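Local atomic coordinates of protease (Actinomadura keratinilytica, PDB entry 8C4X), a protein that is probably the inhibitory propeptide of a subtilisin-like (S8 family) serine endopeptidase, presumably covering the active site until the enzyme matures. Residues T56-Q59 against L60-R64. Sequence-based numbering, arbitrary orientation.
Sequences TDDQ and LSKLR. Unlike the reference sequence in segment 56-59: D58 (reference Ala). Unlike the reference sequence in segment 60-64: S61 (reference Ala).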
ATOM      1  N   THR B  56      -6.683  -8.178  -0.529  1.00 20.85           N
ATOM      2  CA  THR B  56      -7.202  -9.193   0.372  1.00 24.03           C
ATOM      3  C   THR B  56      -6.245  -9.378   1.546  1.00 28.68           C
ATOM      4  O   THR B  56      -5.086  -8.950   1.514  1.00 27.41           O
ATOM      5  CB  THR B  56      -7.399 -10.520  -0.364  1.00 30.63           C
ATOM      6  OG1 THR B  56      -6.124 -11.039  -0.760  1.00 26.42           O
ATOM      7  CG2 THR B  56      -8.253 -10.318  -1.600  1.00 26.90           C
ATOM      8  N   ASP B  57      -6.744 -10.013   2.606  1.00 30.95           N
ATOM      9  CA  ASP B  57      -5.893 -10.261   3.766  1.00 27.69           C
ATOM     10  C   ASP B  57      -4.637 -11.029   3.374  1.00 27.00           C
ATOM     11  O   ASP B  57      -3.550 -10.770   3.902  1.00 30.22           O
ATOM     12  CB  ASP B  57      -6.674 -11.013   4.840  1.00 30.61           C
ATOM     13  CG  ASP B  57      -7.671 -10.128   5.554  1.00 43.17           C
ATOM     14  OD1 ASP B  57      -7.420  -8.905   5.645  1.00 41.44           O
ATOM     15  OD2 ASP B  57      -8.702 -10.654   6.027  1.00 42.47           O
ATOM     16  N   ASP B  58      -4.763 -11.971   2.438  1.00 31.05           N
ATOM     17  CA  ASP B  58      -3.607 -12.756   2.022  1.00 31.41           C
ATOM     18  C   ASP B  58      -2.626 -11.915   1.212  1.00 31.22           C
ATOM     19  O   ASP B  58      -1.409 -12.001   1.416  1.00 31.71           O
ATOM     20  CB  ASP B  58      -4.067 -13.977   1.224  1.00 35.45           C
ATOM     21  CG  ASP B  58      -2.907 -14.809   0.713  1.00 42.36           C
ATOM     22  OD1 ASP B  58      -2.120 -15.313   1.544  1.00 50.30           O
ATOM     23  OD2 ASP B  58      -2.784 -14.959  -0.522  1.00 48.44           O
ATOM     24  N   GLN B  59      -3.133 -11.097   0.285  1.00 26.36           N
ATOM     25  CA  GLN B  59      -2.263 -10.182  -0.451  1.00 27.13           C
ATOM     26  C   GLN B  59      -1.498  -9.274   0.501  1.00 30.72           C
ATOM     27  O   GLN B  59      -0.293  -9.049   0.335  1.00 26.81           O
ATOM     28  CB  GLN B  59      -3.079  -9.333  -1.417  1.00 25.30           C
ATOM     29  CG  GLN B  59      -3.498 -10.004  -2.687  1.00 25.26           C
ATOM     30  CD  GLN B  59      -4.286  -9.062  -3.567  1.00 25.66           C
ATOM     31  OE1 GLN B  59      -5.316  -8.523  -3.151  1.00 24.49           O
ATOM     32  NE2 GLN B  59      -3.801  -8.840  -4.784  1.00 25.92           N
ATOM     33  N   LEU B  60      -2.200  -8.709   1.488  1.00 23.65           N
ATOM     34  CA  LEU B  60      -1.551  -7.839   2.458  1.00 26.07           C
ATOM     35  C   LEU B  60      -0.470  -8.587   3.224  1.00 30.48           C
ATOM     36  O   LEU B  60       0.623  -8.056   3.448  1.00 26.09           O
ATOM     37  CB  LEU B  60      -2.597  -7.252   3.406  1.00 19.32           C
ATOM     38  CG  LEU B  60      -2.107  -6.304   4.497  1.00 23.92           C
ATOM     39  CD1 LEU B  60      -1.733  -4.951   3.903  1.00 18.57           C
ATOM     40  CD2 LEU B  60      -3.192  -6.140   5.543  1.00 27.82           C
ATOM     41  N   SER B  61      -0.751  -9.830   3.621  1.00 28.79           N
ATOM     42  CA  SER B  61       0.260 -10.630   4.306  1.00 32.06           C
ATOM     43  C   SER B  61       1.520 -10.756   3.464  1.00 28.36           C
ATOM     44  O   SER B  61       2.634 -10.521   3.949  1.00 30.48           O
ATOM     45  CB  SER B  61      -0.297 -12.013   4.635  1.00 29.57           C
ATOM     46  OG  SER B  61      -0.854 -12.026   5.931  1.00 42.92           O
ATOM     47  N   LYS B  62       1.362 -11.126   2.194  1.00 26.64           N
ATOM     48  CA  LYS B  62       2.524 -11.307   1.333  1.00 31.04           C
ATOM     49  C   LYS B  62       3.228  -9.987   1.057  1.00 38.26           C
ATOM     50  O   LYS B  62       4.457  -9.952   0.941  1.00 32.40           O
ATOM     51  CB  LYS B  62       2.107 -11.976   0.026  1.00 29.75           C
ATOM     52  CG  LYS B  62       1.815 -13.466   0.180  1.00 37.40           C
ATOM     53  CD  LYS B  62       0.756 -13.959  -0.798  1.00 35.91           C
ATOM     54  CE  LYS B  62       0.497 -15.452  -0.618  1.00 43.24           C
ATOM     55  NZ  LYS B  62      -0.156 -16.067  -1.811  1.00 45.41           N
ATOM     56  N   LEU B  63       2.476  -8.893   0.956  1.00 32.07           N
ATOM     57  CA  LEU B  63       3.118  -7.612   0.701  1.00 26.11           C
ATOM     58  C   LEU B  63       3.972  -7.171   1.881  1.00 27.56           C
ATOM     59  O   LEU B  63       5.018  -6.539   1.689  1.00 26.38           O
ATOM     60  CB  LEU B  63       2.063  -6.555   0.386  1.00 28.75           C
ATOM     61  CG  LEU B  63       2.612  -5.222  -0.114  1.00 22.96           C
ATOM     62  CD1 LEU B  63       3.269  -5.413  -1.471  1.00 22.98           C
ATOM     63  CD2 LEU B  63       1.471  -4.219  -0.204  1.00 26.64           C
ATOM     64  N   ARG B  64       3.557  -7.497   3.106  1.00 23.91           N
ATOM     65  CA  ARG B  64       4.274  -7.009   4.277  1.00 27.33           C
ATOM     66  C   ARG B  64       5.714  -7.505   4.304  1.00 23.24           C
ATOM     67  O   ARG B  64       6.591  -6.829   4.855  1.00 28.44           O
ATOM     68  CB  ARG B  64       3.545  -7.424   5.553  1.00 27.91           C
ATOM     69  CG  ARG B  64       2.247  -6.669   5.789  1.00 31.70           C
ATOM     70  CD  ARG B  64       1.550  -7.167   7.043  1.00 22.84           C
ATOM     71  NE  ARG B  64       2.265  -6.767   8.248  1.00 26.09           N
ATOM     72  CZ  ARG B  64       1.987  -7.214   9.466  1.00 39.74           C
ATOM     73  NH1 ARG B  64       1.031  -8.104   9.673  1.00 43.13           N
ATOM     74  NH2 ARG B  64       2.691  -6.763  10.500  1.00 39.59           N
TER
HETATM   75  O   HOH W   1      -3.094  -9.801   6.425  1.00 38.47           O
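D58 and K62 meet one turn apart on the solvent side of helix 57-64, a worked example of an i to i+4 salt bridge in a helix that begins with a capping box, within an inhibitor I9 domain. The lysine can be followed outward from its root. CB and CG of K62 both pass 3.8 Å from D58 O, the carbonyl that accepts K62 N. A slight bend at chi2 (149°) skews the otherwise extended chain, and CD has D58 O and D58 OD2 as neighbours. CE then sits close to both carboxylate oxygens before NZ donates to the syn lone pair of D58 OD2, at 3.1 Å. With chi1 at 178°, the D58 carboxylate lies beside its own carbonyl carbon, toward the next turn, where K62 comes across. At the helix start, T56 OG1 accepts Q59 N at 3.2 Å, and Q59 OE1 returns the bond, taking T56 N at 3.0 Å in its carbonyl plane. T56 O still receives L60 N, so the cap passes directly into the helical ladder. The inner face rests on the sheet: L60 touches Y19 and I72, while the buried L63 packs on V21, V69 and I72. A water donates to the backbone O of D57 at 2.7 Å and lies 3.2 Å from S61 OG.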